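PDB 4RXU: periplasmic sugar-binding protein from Chloroflexus aurantiacus, which binds beta-D-glucopyranose and is probably the solute-binding component of an ABC-type carbohydrate transporter. Local coordinates for residues L66-S71 with K76-A81; V127-T132 with Q318-R323; Q141-L146 with W177-P182; A233-A238 with D261-D266; A279-V284 with A360-N365. All blocks are in the same frame, centred on the assembly; numbering follows the deposited sequence.

Contact 1: L66-S71 with K76-A81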
# COMPACT_ATOMS: atom_id res chain seq x y z
N LEU A 66 -11.77 -13.76 7.80
CA LEU A 66 -12.20 -12.90 8.91
C LEU A 66 -11.55 -11.53 8.78
O LEU A 66 -10.38 -11.41 8.39
CB LEU A 66 -11.77 -13.48 10.25
CG LEU A 66 -12.40 -14.83 10.57
CD1 LEU A 66 -11.80 -15.44 11.83
CD2 LEU A 66 -13.90 -14.71 10.72
N PHE A 67 -12.32 -10.51 9.13
CA PHE A 67 -11.80 -9.14 9.18
C PHE A 67 -11.61 -8.75 10.64
O PHE A 67 -12.37 -9.14 11.51
CB PHE A 67 -12.71 -8.12 8.47
CG PHE A 67 -12.60 -8.15 6.97
CD1 PHE A 67 -13.35 -9.04 6.22
CD2 PHE A 67 -11.72 -7.28 6.30
CE1 PHE A 67 -13.24 -9.07 4.84
CE2 PHE A 67 -11.60 -7.32 4.93
CZ PHE A 67 -12.36 -8.21 4.20
N SER A 68 -10.63 -7.89 10.86
CA SER A 68 -10.23 -7.45 12.19
C SER A 68 -10.78 -6.10 12.63
O SER A 68 -10.52 -5.68 13.75
CB SER A 68 -8.71 -7.46 12.28
OG SER A 68 -8.23 -8.79 12.03
N GLN A 69 -11.51 -5.42 11.75
CA GLN A 69 -12.14 -4.13 12.07
C GLN A 69 -11.19 -3.08 12.61
O GLN A 69 -11.54 -2.26 13.46
CB GLN A 69 -13.26 -4.35 13.03
CG GLN A 69 -14.16 -5.41 12.49
CD GLN A 69 -15.10 -5.82 13.51
OE1 GLN A 69 -14.89 -6.80 14.23
NE2 GLN A 69 -16.16 -5.06 13.64
N GLY A 70 -9.98 -3.14 12.11
CA GLY A 70 -8.95 -2.18 12.47
C GLY A 70 -8.52 -2.27 13.91
O GLY A 70 -8.06 -1.29 14.46
N SER A 71 -8.70 -3.45 14.51
CA SER A 71 -8.37 -3.70 15.91
C SER A 71 -7.37 -4.83 16.06
O SER A 71 -7.66 -5.97 15.71
CB SER A 71 -9.61 -4.07 16.70
OG SER A 71 -9.27 -4.57 17.97
N LYS A 76 -6.23 -10.61 17.01
CA LYS A 76 -5.71 -11.70 17.80
C LYS A 76 -6.82 -12.71 18.10
O LYS A 76 -6.57 -13.91 18.00
CB LYS A 76 -5.04 -11.21 19.09
CG LYS A 76 -4.33 -12.33 19.81
CD LYS A 76 -3.62 -11.84 21.05
CE LYS A 76 -2.65 -12.88 21.59
NZ LYS A 76 -3.43 -14.08 21.95
N GLU A 77 -8.00 -12.22 18.45
CA GLU A 77 -9.16 -13.09 18.63
C GLU A 77 -9.42 -13.92 17.38
O GLU A 77 -9.64 -15.13 17.47
CB GLU A 77 -10.40 -12.26 18.98
CG GLU A 77 -10.30 -11.52 20.31
CD GLU A 77 -11.66 -11.24 20.92
OE1 GLU A 77 -12.66 -11.26 20.18
OE2 GLU A 77 -11.72 -11.01 22.15
N ASN A 78 -9.41 -13.27 16.22
CA ASN A 78 -9.63 -13.95 14.97
C ASN A 78 -8.65 -15.10 14.81
O ASN A 78 -9.03 -16.22 14.41
CB ASN A 78 -9.48 -12.98 13.79
CG ASN A 78 -10.65 -12.03 13.62
OD1 ASN A 78 -10.49 -10.98 12.95
ND2 ASN A 78 -11.82 -12.39 14.12
N VAL A 79 -7.39 -14.81 15.08
CA VAL A 79 -6.37 -15.86 14.99
C VAL A 79 -6.70 -16.99 15.97
O VAL A 79 -6.62 -18.17 15.62
CB VAL A 79 -4.96 -15.30 15.21
CG1 VAL A 79 -3.90 -16.38 15.32
CG2 VAL A 79 -4.61 -14.39 14.05
N GLU A 80 -7.06 -16.63 17.20
CA GLU A 80 -7.35 -17.66 18.19
C GLU A 80 -8.54 -18.54 17.78
O GLU A 80 -8.52 -19.77 17.97
CB GLU A 80 -7.53 -17.04 19.57
CG GLU A 80 -6.24 -16.38 20.08
CD GLU A 80 -6.42 -15.49 21.28
OE1 GLU A 80 -7.48 -14.87 21.42
OE2 GLU A 80 -5.46 -15.41 22.09
N ALA A 81 -9.55 -17.93 17.16
CA ALA A 81 -10.73 -18.66 16.69
C ALA A 81 -10.34 -19.64 15.60
O ALA A 81 -10.81 -20.77 15.58
CB ALA A 81 -11.78 -17.71 16.16

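Contact 2: V127-T132 with Q318-R323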
# COMPACT_ATOMS: atom_id res chain seq x y z
N VAL A 127 7.16 -15.43 12.01
CA VAL A 127 6.61 -15.23 10.68
C VAL A 127 7.37 -16.17 9.74
O VAL A 127 8.60 -16.07 9.66
CB VAL A 127 6.73 -13.77 10.20
CG1 VAL A 127 6.05 -13.64 8.86
CG2 VAL A 127 6.15 -12.81 11.23
N ASP A 128 6.67 -17.08 9.05
CA ASP A 128 7.34 -18.06 8.19
C ASP A 128 7.62 -17.51 6.79
O ASP A 128 8.70 -17.73 6.25
CB ASP A 128 6.55 -19.35 8.14
CG ASP A 128 6.46 -19.98 9.50
OD1 ASP A 128 7.51 -20.39 10.03
OD2 ASP A 128 5.37 -19.97 10.09
N TYR A 129 6.64 -16.82 6.22
CA TYR A 129 6.73 -16.27 4.84
C TYR A 129 6.04 -14.93 4.81
O TYR A 129 5.13 -14.66 5.62
CB TYR A 129 6.11 -17.21 3.78
CG TYR A 129 6.80 -18.53 3.79
CD1 TYR A 129 7.99 -18.71 3.09
CD2 TYR A 129 6.35 -19.56 4.62
CE1 TYR A 129 8.69 -19.91 3.17
CE2 TYR A 129 7.05 -20.75 4.72
CZ TYR A 129 8.22 -20.91 3.98
OH TYR A 129 8.94 -22.08 4.01
N TYR A 130 6.42 -14.15 3.82
CA TYR A 130 5.80 -12.87 3.54
C TYR A 130 5.45 -12.77 2.04
O TYR A 130 6.33 -12.68 1.19
CB TYR A 130 6.76 -11.74 3.92
CG TYR A 130 6.23 -10.33 3.74
CD1 TYR A 130 4.89 -10.02 3.88
CD2 TYR A 130 7.10 -9.31 3.44
CE1 TYR A 130 4.44 -8.71 3.73
CE2 TYR A 130 6.69 -8.00 3.31
CZ TYR A 130 5.37 -7.68 3.47
OH TYR A 130 5.00 -6.37 3.34
N VAL A 131 4.16 -12.79 1.75
CA VAL A 131 3.64 -12.62 0.41
C VAL A 131 3.35 -11.13 0.25
O VAL A 131 2.55 -10.56 0.97
CB VAL A 131 2.36 -13.44 0.20
CG1 VAL A 131 1.69 -13.09 -1.13
CG2 VAL A 131 2.65 -14.93 0.28
N THR A 132 4.04 -10.52 -0.71
CA THR A 132 4.05 -9.07 -0.83
C THR A 132 4.25 -8.59 -2.26
O THR A 132 4.82 -9.29 -3.10
CB THR A 132 5.17 -8.47 0.09
OG1 THR A 132 5.11 -7.05 0.11
CG2 THR A 132 6.59 -8.89 -0.39
N GLN A 318 5.16 -29.49 2.32
CA GLN A 318 6.21 -28.95 1.44
C GLN A 318 6.44 -27.44 1.72
O GLN A 318 5.61 -26.77 2.32
CB GLN A 318 5.86 -29.22 -0.04
CG GLN A 318 5.73 -30.71 -0.38
CD GLN A 318 5.30 -30.99 -1.81
OE1 GLN A 318 4.91 -30.10 -2.55
NE2 GLN A 318 5.39 -32.25 -2.20
N GLN A 319 7.59 -26.94 1.28
CA GLN A 319 8.01 -25.56 1.51
C GLN A 319 7.61 -24.69 0.31
O GLN A 319 7.86 -25.07 -0.84
CB GLN A 319 9.54 -25.45 1.64
CG GLN A 319 10.07 -25.70 3.05
CD GLN A 319 11.55 -25.40 3.19
OE1 GLN A 319 12.29 -26.20 3.76
NE2 GLN A 319 11.99 -24.26 2.66
N PRO A 320 7.05 -23.51 0.58
CA PRO A 320 6.81 -22.53 -0.45
C PRO A 320 8.07 -22.02 -1.11
O PRO A 320 9.16 -22.09 -0.56
CB PRO A 320 6.16 -21.38 0.32
CG PRO A 320 5.52 -22.02 1.50
CD PRO A 320 6.50 -23.09 1.88
N GLU A 321 7.88 -21.41 -2.27
CA GLU A 321 8.98 -20.94 -3.10
C GLU A 321 9.33 -19.49 -2.86
O GLU A 321 8.89 -18.62 -3.59
CB GLU A 321 8.63 -21.07 -4.57
CG GLU A 321 8.06 -22.40 -4.97
CD GLU A 321 7.65 -22.44 -6.42
OE1 GLU A 321 8.13 -21.62 -7.24
OE2 GLU A 321 6.84 -23.32 -6.72
N ALA A 322 10.18 -19.23 -1.89
CA ALA A 322 10.49 -17.85 -1.50
C ALA A 322 11.84 -17.43 -2.04
O ALA A 322 12.76 -18.26 -2.20
CB ALA A 322 10.45 -17.68 0.01
N ARG A 323 11.92 -16.15 -2.40
CA ARG A 323 13.16 -15.58 -2.91
C ARG A 323 13.32 -14.19 -2.33
O ARG A 323 12.45 -13.33 -2.48
CB ARG A 323 13.16 -15.51 -4.44
CG ARG A 323 13.02 -16.86 -5.13
CD ARG A 323 14.25 -17.75 -4.98
NE ARG A 323 14.04 -19.02 -5.68
CZ ARG A 323 13.52 -20.12 -5.14
NH1 ARG A 323 13.15 -20.15 -3.87
NH2 ARG A 323 13.35 -21.21 -5.87

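Contact 3: Q141-L146 with W177-P182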
# COMPACT_ATOMS: atom_id res chain seq x y z
N GLN A 141 8.34 4.40 -7.91
CA GLN A 141 7.58 4.71 -9.11
C GLN A 141 6.71 5.94 -8.94
O GLN A 141 6.55 6.74 -9.85
CB GLN A 141 6.74 3.52 -9.53
CG GLN A 141 7.56 2.43 -10.18
CD GLN A 141 6.70 1.27 -10.66
OE1 GLN A 141 5.55 1.46 -10.99
NE2 GLN A 141 7.26 0.10 -10.74
N GLN A 142 6.11 6.08 -7.77
CA GLN A 142 5.33 7.28 -7.50
C GLN A 142 6.22 8.52 -7.64
O GLN A 142 5.88 9.49 -8.33
CB GLN A 142 4.71 7.20 -6.11
CG GLN A 142 3.63 6.15 -5.99
CD GLN A 142 3.15 5.97 -4.60
OE1 GLN A 142 3.89 6.20 -3.65
NE2 GLN A 142 1.92 5.53 -4.45
N ALA A 143 7.33 8.51 -6.93
CA ALA A 143 8.24 9.65 -6.98
C ALA A 143 8.81 9.91 -8.37
O ALA A 143 8.94 11.06 -8.81
CB ALA A 143 9.36 9.48 -5.98
N GLN A 144 9.18 8.84 -9.06
CA GLN A 144 9.79 8.95 -10.38
C GLN A 144 8.82 9.62 -11.37
O GLN A 144 9.24 10.44 -12.17
CB GLN A 144 10.28 7.58 -10.88
CG GLN A 144 11.17 7.69 -12.10
CD GLN A 144 12.48 8.38 -11.76
OE1 GLN A 144 13.21 7.94 -10.88
NE2 GLN A 144 12.76 9.49 -12.44
N TYR A 145 7.54 9.31 -11.25
CA TYR A 145 6.52 9.95 -12.08
C TYR A 145 6.55 11.47 -11.86
O TYR A 145 6.55 12.25 -12.82
CB TYR A 145 5.11 9.39 -11.82
CG TYR A 145 4.10 10.08 -12.69
CD1 TYR A 145 3.52 11.28 -12.29
CD2 TYR A 145 3.76 9.56 -13.94
CE1 TYR A 145 2.63 11.96 -13.10
CE2 TYR A 145 2.86 10.22 -14.76
CZ TYR A 145 2.30 11.41 -14.34
OH TYR A 145 1.43 12.07 -15.14
N LEU A 146 6.64 11.90 -10.61
CA LEU A 146 6.66 13.31 -10.29
C LEU A 146 7.91 13.96 -10.88
O LEU A 146 7.85 15.01 -11.53
CB LEU A 146 6.59 13.54 -8.80
CG LEU A 146 5.27 13.09 -8.16
CD1 LEU A 146 5.35 13.25 -6.65
CD2 LEU A 146 4.01 13.80 -8.66
N TRP A 177 11.18 8.67 -1.13
CA TRP A 177 12.18 9.60 -0.60
C TRP A 177 13.51 9.43 -1.32
O TRP A 177 14.24 10.41 -1.58
CB TRP A 177 12.40 9.35 0.89
CG TRP A 177 13.35 10.33 1.53
CD1 TRP A 177 14.64 10.08 1.91
CD2 TRP A 177 13.09 11.72 1.84
NE1 TRP A 177 15.19 11.23 2.45
CE2 TRP A 177 14.26 12.23 2.44
CE3 TRP A 177 11.97 12.55 1.71
CZ2 TRP A 177 14.34 13.57 2.89
CZ3 TRP A 177 12.05 13.87 2.16
CH2 TRP A 177 13.23 14.37 2.74
N LYS A 178 13.86 8.19 -1.62
CA LYS A 178 15.15 7.93 -2.24
C LYS A 178 15.22 8.38 -3.69
O LYS A 178 16.32 8.44 -4.25
CB LYS A 178 15.60 6.49 -2.01
CG LYS A 178 15.73 6.24 -0.51
CD LYS A 178 16.65 5.11 -0.20
CE LYS A 178 17.11 5.08 1.24
NZ LYS A 178 17.66 3.72 1.43
N VAL A 179 14.07 8.73 -4.27
CA VAL A 179 14.01 9.41 -5.56
C VAL A 179 13.85 10.92 -5.39
O VAL A 179 14.48 11.71 -6.10
CB VAL A 179 12.87 8.82 -6.42
CG1 VAL A 179 12.58 9.67 -7.66
CG2 VAL A 179 13.18 7.38 -6.81
N LEU A 180 12.98 11.33 -4.48
CA LEU A 180 12.73 12.75 -4.31
C LEU A 180 13.87 13.54 -3.64
O LEU A 180 14.11 14.69 -4.00
CB LEU A 180 11.43 13.01 -3.55
CG LEU A 180 10.15 12.49 -4.18
CD1 LEU A 180 9.00 12.52 -3.17
CD2 LEU A 180 9.78 13.28 -5.42
N GLN A 181 14.55 12.93 -2.68
CA GLN A 181 15.50 13.66 -1.88
C GLN A 181 16.60 14.33 -2.73
O GLN A 181 16.90 15.51 -2.54
CB GLN A 181 16.06 12.80 -0.74
CG GLN A 181 17.06 13.52 0.16
CD GLN A 181 18.47 13.62 -0.44
OE1 GLN A 181 18.94 12.70 -1.12
NE2 GLN A 181 19.16 14.73 -0.15
N PRO A 182 17.18 13.59 -3.70
CA PRO A 182 18.17 14.28 -4.52
C PRO A 182 17.60 15.46 -5.29
O PRO A 182 18.29 16.43 -5.55
CB PRO A 182 18.60 13.21 -5.52
CG PRO A 182 18.37 11.93 -4.81
CD PRO A 182 17.18 12.14 -3.94

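Contact 4: A233-A238 with D261-D266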
# COMPACT_ATOMS: atom_id res chain seq x y z
N ALA A 233 -5.86 21.84 4.95
CA ALA A 233 -5.01 22.54 5.93
C ALA A 233 -3.70 23.03 5.31
O ALA A 233 -3.29 24.18 5.49
CB ALA A 233 -4.74 21.65 7.15
N ASN A 234 -3.06 22.15 4.56
CA ASN A 234 -1.83 22.49 3.86
C ASN A 234 -2.03 23.64 2.88
O ASN A 234 -1.18 24.51 2.79
CB ASN A 234 -1.31 21.30 3.08
CG ASN A 234 -0.82 20.15 3.94
OD1 ASN A 234 -0.62 19.07 3.42
ND2 ASN A 234 -0.58 20.37 5.23
N LEU A 235 -3.13 23.60 2.13
CA LEU A 235 -3.42 24.63 1.15
C LEU A 235 -3.76 25.97 1.80
O LEU A 235 -3.34 27.01 1.30
CB LEU A 235 -4.53 24.18 0.21
CG LEU A 235 -4.09 23.11 -0.79
CD1 LEU A 235 -5.36 22.51 -1.39
CD2 LEU A 235 -3.14 23.65 -1.88
N THR A 236 -4.45 25.90 2.94
CA THR A 236 -4.78 27.08 3.71
C THR A 236 -3.53 27.76 4.26
O THR A 236 -3.45 28.99 4.32
CB THR A 236 -5.77 26.75 4.81
OG1 THR A 236 -7.01 26.35 4.19
CG2 THR A 236 -6.01 27.93 5.72
N ALA A 237 -2.54 26.96 4.65
CA ALA A 237 -1.30 27.49 5.22
C ALA A 237 -0.37 27.99 4.13
O ALA A 237 0.45 28.88 4.33
CB ALA A 237 -0.60 26.40 6.02
N ALA A 238 -0.50 27.38 2.96
CA ALA A 238 0.34 27.72 1.82
C ALA A 238 -0.10 29.03 1.20
O ALA A 238 -1.26 29.43 1.30
CB ALA A 238 0.27 26.61 0.80
N ASP A 261 -8.98 16.36 -4.94
CA ASP A 261 -10.22 17.15 -4.80
C ASP A 261 -9.95 18.49 -4.15
O ASP A 261 -10.47 19.53 -4.57
CB ASP A 261 -11.30 16.39 -4.00
CG ASP A 261 -11.89 15.20 -4.74
OD1 ASP A 261 -11.66 15.02 -5.97
OD2 ASP A 261 -12.59 14.42 -4.04
N ALA A 262 -9.12 18.49 -3.12
CA ALA A 262 -8.73 19.76 -2.46
C ALA A 262 -7.92 20.68 -3.38
O ALA A 262 -8.18 21.90 -3.47
CB ALA A 262 -7.94 19.46 -1.20
N PHE A 263 -6.91 20.11 -4.04
CA PHE A 263 -6.04 20.88 -4.93
C PHE A 263 -6.78 21.40 -6.17
O PHE A 263 -6.53 22.52 -6.61
CB PHE A 263 -4.82 20.05 -5.33
CG PHE A 263 -3.70 20.08 -4.31
CD1 PHE A 263 -3.79 19.38 -3.11
CD2 PHE A 263 -2.57 20.85 -4.53
CE1 PHE A 263 -2.75 19.41 -2.19
CE2 PHE A 263 -1.53 20.88 -3.61
CZ PHE A 263 -1.63 20.16 -2.44
N ALA A 264 -7.72 20.61 -6.69
CA ALA A 264 -8.51 21.01 -7.86
C ALA A 264 -9.34 22.25 -7.57
O ALA A 264 -9.60 23.06 -8.45
CB ALA A 264 -9.41 19.88 -8.31
N ALA A 265 -9.76 22.37 -6.31
CA ALA A 265 -10.60 23.49 -5.85
C ALA A 265 -9.87 24.80 -5.54
O ALA A 265 -10.51 25.81 -5.26
CB ALA A 265 -11.41 23.08 -4.64
N ASP A 266 -8.54 24.78 -5.56
CA ASP A 266 -7.76 25.93 -5.16
C ASP A 266 -7.43 26.66 -6.44
O ASP A 266 -6.68 26.15 -7.28
CB ASP A 266 -6.50 25.46 -4.43
CG ASP A 266 -5.65 26.60 -3.90
OD1 ASP A 266 -5.33 27.54 -4.66
OD2 ASP A 266 -5.28 26.55 -2.71

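Contact 5: A279-V284 with A360-N365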
# COMPACT_ATOMS: atom_id res chain seq x y z
N ALA A 279 -5.03 0.89 -8.15
CA ALA A 279 -5.93 0.86 -9.31
C ALA A 279 -7.39 0.65 -8.89
O ALA A 279 -8.14 -0.10 -9.51
CB ALA A 279 -5.49 -0.18 -10.34
N GLU A 280 -7.79 1.36 -7.85
CA GLU A 280 -9.20 1.40 -7.47
C GLU A 280 -10.00 1.96 -8.65
O GLU A 280 -9.56 2.87 -9.34
CB GLU A 280 -9.41 2.23 -6.20
CG GLU A 280 -8.76 1.59 -4.95
CD GLU A 280 -9.43 0.32 -4.44
OE1 GLU A 280 -10.60 0.05 -4.79
OE2 GLU A 280 -8.78 -0.43 -3.66
N LYS A 281 -11.20 1.44 -8.86
CA LYS A 281 -12.01 1.81 -10.02
C LYS A 281 -12.21 3.32 -10.11
O LYS A 281 -12.09 3.91 -11.18
CB LYS A 281 -13.33 1.05 -10.04
CG LYS A 281 -13.12 -0.44 -10.31
CD LYS A 281 -14.41 -1.22 -10.34
CE LYS A 281 -14.20 -2.70 -10.53
NZ LYS A 281 -15.51 -3.41 -10.55
N ALA A 282 -12.53 3.94 -8.97
CA ALA A 282 -12.81 5.37 -8.97
C ALA A 282 -11.57 6.15 -9.36
O ALA A 282 -11.68 7.22 -9.95
CB ALA A 282 -13.34 5.84 -7.61
N SER A 283 -10.39 5.63 -9.01
CA SER A 283 -9.16 6.30 -9.45
C SER A 283 -8.82 6.04 -10.90
O SER A 283 -8.23 6.90 -11.56
CB SER A 283 -7.95 5.95 -8.57
OG SER A 283 -7.98 6.67 -7.37
N VAL A 284 -9.14 4.85 -11.40
CA VAL A 284 -8.98 4.60 -12.83
C VAL A 284 -9.82 5.63 -13.60
O VAL A 284 -9.35 6.23 -14.58
CB VAL A 284 -9.39 3.17 -13.22
CG1 VAL A 284 -9.31 2.96 -14.74
CG2 VAL A 284 -8.46 2.18 -12.53
N ALA A 360 -13.64 -3.55 -19.44
CA ALA A 360 -13.72 -2.19 -19.98
C ALA A 360 -15.04 -1.50 -19.63
O ALA A 360 -15.10 -0.28 -19.49
CB ALA A 360 -13.55 -2.21 -21.49
N SER A 361 -16.11 -2.30 -19.50
CA SER A 361 -17.43 -1.76 -19.22
C SER A 361 -17.53 -1.12 -17.82
O SER A 361 -18.53 -0.45 -17.52
CB SER A 361 -18.49 -2.83 -19.36
OG SER A 361 -18.27 -3.85 -18.41
N ASP A 362 -16.51 -1.33 -16.98
CA ASP A 362 -16.48 -0.69 -15.66
C ASP A 362 -16.27 0.82 -15.74
O ASP A 362 -16.46 1.51 -14.74
CB ASP A 362 -15.31 -1.20 -14.83
CG ASP A 362 -15.41 -2.67 -14.45
OD1 ASP A 362 -16.43 -3.34 -14.75
OD2 ASP A 362 -14.41 -3.15 -13.86
N PHE A 363 -15.79 1.29 -16.89
CA PHE A 363 -15.35 2.67 -17.05
C PHE A 363 -16.01 3.38 -18.18
O PHE A 363 -16.48 2.76 -19.14
CB PHE A 363 -13.84 2.70 -17.26
CG PHE A 363 -13.09 1.95 -16.18
CD1 PHE A 363 -13.10 2.43 -14.89
CD2 PHE A 363 -12.51 0.72 -16.41
CE1 PHE A 363 -12.48 1.73 -13.86
CE2 PHE A 363 -11.90 0.01 -15.40
CZ PHE A 363 -11.88 0.51 -14.12
N THR A 364 -16.01 4.70 -18.08
CA THR A 364 -16.47 5.54 -19.16
C THR A 364 -15.25 6.13 -19.88
O THR A 364 -14.26 6.61 -19.27
CB THR A 364 -17.45 6.64 -18.70
OG1 THR A 364 -16.79 7.52 -17.80
CG2 THR A 364 -18.62 6.00 -17.97
N ASN A 365 -15.31 6.05 -21.20
CA ASN A 365 -14.32 6.70 -22.04
C ASN A 365 -12.87 6.25 -21.88
O ASN A 365 -11.92 7.02 -21.98
CB ASN A 365 -14.40 8.21 -21.95
CG ASN A 365 -13.70 8.86 -23.09
OD1 ASN A 365 -13.78 8.37 -24.23
ND2 ASN A 365 -12.99 9.91 -22.82

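Contact 1: L66-S71 with K76-A81
Leu66 and Asn78 meet where strand 61-67 turns into helix 72-84. This is one beta-alpha unit in the Rossmann-like N-terminal lobe of a type I periplasmic binding protein. The Leu66 side chain starts at CB, which lies 3.8 Å from Asn78 CG. CG of Leu66 stands anti to the carbonyl carbon (chi1 -63°), and this sends the branch point along the helix surface. From there the CD1 methyl does the touching. Leu66 CD1 lies 3.9 Å from Asn78 CB and packs beside the backbone carbonyl too, with Leu66 CD1 to Asn78 O also 3.9 Å. Leu82, one turn further along the helix, continues the apolar cover of this leucine.

Asn78 points from the helix toward the strand, and its amide is buried there. The amide carbon, Asn78 CG, comes within 4.0 Å of the strand backbone at Phe67 O. The Ser68 hydroxyl lies on the same end of the group. Which amide atom faces these oxygens is doubtful in the model. Val36 of the adjacent strand 29-37 closes in on both Ser68 and Asn78. Phe67 leaves on the other side of the strand, toward Trp45 and Glu49 of helix 44-59. After the strand, a type I' turn runs from Ser68 to Ser71, closed by Ser71 N to Ser68 O at 3.0 Å. Ser71 is the N-cap of helix 72-84: its OG accepts the backbone N-H of Lys74.

Contact 2: V127-T132 with Q318-R323
Tyr129 carries CG anti to its carbonyl carbon (chi1 -60°), and a chi2 of -84° turns the ring so that one face lies under Pro320. The contact joins strand 129-133, in the sheet of the N-terminal lobe of this type I periplasmic binding protein fold, to the loop between helix 300-315 and strand 325-327. Pro320 CG makes a CH-pi contact over the ring. It sits 3.9 Å from the Tyr129 centroid and is displaced toward the rim on the hydroxyl side. The pyrrolidine and the tyrosine cross at about a right angle. Pro320 CD lies closer to the phenol end, 3.5 Å from Tyr129 CZ.

Ala322 comes from another direction. Its CB meets the ring edge near the ring plane, with Ala322 CB 4.1 Å from Tyr129 CD1. The proline and the alanine thus hold a face and an edge of the same ring.

Around the contact, Pro320 also packs on Ala310 and Leu314 of helix 300-315. Pro334 of strand 332-343 touches both Tyr129 and Ala322. The far end of the phenol reaches the exposed Gln319, whose chain is extended beyond CG; Tyr129 OH lies 3.9 Å from Gln319 CG.

Contact 3: Q141-L146 with W177-P182
Ala143 puts its CB methyl between two residues of helix 167-185, Val179 and Leu180. Ala143 CB is 3.6 Å from Val179 CB. The same methyl is equally close to the branch point of the leucine, with Ala143 CB to Leu180 CG also 3.6 Å. Contact is made by branching carbons and not just by methyl ends, which reflects how near the two backbones come. Ala143 and Val179 have CA atoms 5.9 Å apart. The axes of the short helical segments approach to 8.1 Å at an angle of 29°.

Gln144 borders this apolar cluster. Its CG is anti to the backbone N (chi1 -168°), and the chain then bends at chi2, so that the glutamine side chain crosses the valine at about a right angle. Gln144 OE1 rests 3.7 Å from Val179 CG1. The other end of the amide is held within its own helix, where NE2 bonds to Asp148 OD1. Helix 167-185 is kinked here: the N of Val179 makes no bond to the preceding turn, and that of Pro182 has no hydrogen to give.

Both helices pack on the four-stranded parallel sheet of the C-terminal lobe. Gln142 and Leu180 each reach Leu249 of strand 246-249. Leu146 continues the packing onto Phe273 of strand 269-274.

Contact 4: A233-A238 with D261-D266
Leu235 makes all the close apolar contacts here, from helix 224-237 to residues 262-266. The first kind is CH-pi. The CD2 methyl of Leu235 lies over one face of the Phe263 ring, 3.9 Å from its centroid and 19° off the normal. It is displaced toward the rim, so the nearest ring atom is Phe263 CE2, at 3.6 Å from Leu235 CD2. The other methyl covers the opposite rim of the ring, with Leu235 CD1 3.9 Å from Phe263 CD1. The leucine fork therefore spreads over this face.

The second kind is plain van der Waals packing on the helix backbone. Leu235 CD1 rests 3.6 Å from Ala262 O, and the Ala262 methyl lies beside it.

The third is apolar against polar. Asp266 has CG anti to the backbone N (chi1 -177°), which brings its carboxylate obliquely across the leucine, with Asp266 OD2 3.7 Å from Leu235 CD2. That oxygen is in a salt bridge with Lys243, whose NZ also bonds to Leu235 O. One lysine thus bridges the last turn of helix 224-237 and Asp266.

Phe263 meets Tyr158 edge-to-face and packs on Val246 and Ile248 of strand 246-249. Neighbouring helices packed over a parallel sheet through successive beta-alpha-beta crossovers are characteristic of the Rossmann-like lobes of periplasmic binding proteins.

Contact 5: A279-V284 with A360-N365
Phe363, Lys281 and Val284 give up the most surface in this contact. The Phe363 ring is clamped from above and below. Val284 CG1 makes a CH-pi contact on one face, 3.6 Å from the ring centroid of Phe363. The methyl sits toward the rim, and the branch point follows it: Val284 CB is 3.5 Å from Phe363 CE1. The valine puts CG1 there because that methyl is anti to the backbone N (chi1 176°). On the opposite face lies Asp362 CB, from the preceding residue, over the centre of the ring. The ring edge meets helix backbone, with Phe363 CE1 3.5 Å from Lys281 O.

The two segments lie 76 residues apart in the chain. Segment 279-284 forms the start of helix 281-288, with Glu280 at the N-cap, just after the glucose-pocket residue Asp278 in this type I periplasmic binding protein fold. Segment 360-365 is the tail after helix 348-354, entered through a 3-10 turn. Val348 and Leu352 of that helix touch Val284 as well, while Gln285 and Ile288 pack on Phe363. Gln285 OE1 also accepts the backbone N-H of Thr364.

Lys281 lies on the exposed side of the contact. Lys281 CB is 4.0 Å from Phe363 CE1, and the lysine chain runs out fully extended to Asp362. There Lys281 NZ forms a rather long salt bridge with Asp362 OD2, at 3.5 Å. The lysine's last methylene packs on the same oxygen, with Lys281 CE to Asp362 OD2 at 3.4 Å. Lys281 NZ has a second partner in a bound citrate, probably from the crystallisation liquor, whose O2 it hydrogen-bonds.

Overall arrangement
The five contacts are spread over the two lobes, and none touches another. Contacts 1 and 2 reach the same mixed sheet, with centres about 22 Å apart. Contacts 3 and 4 pack helices around the parallel sheet of the other lobe, also about 22 Å apart between centres. Contact 5 comes within about 9 Å of each of these two, nearest atoms. Contacts 3 and 4 are nested in the chain loop closed by contact 2, whereas contact 5 crosses it. Glucose lies between the lobes. The side chain of Phe67 in contact 1 is about 10 Å from the bound glucose. The side chain of Val284 in contact 5 is about 13 Å from the bound glucose.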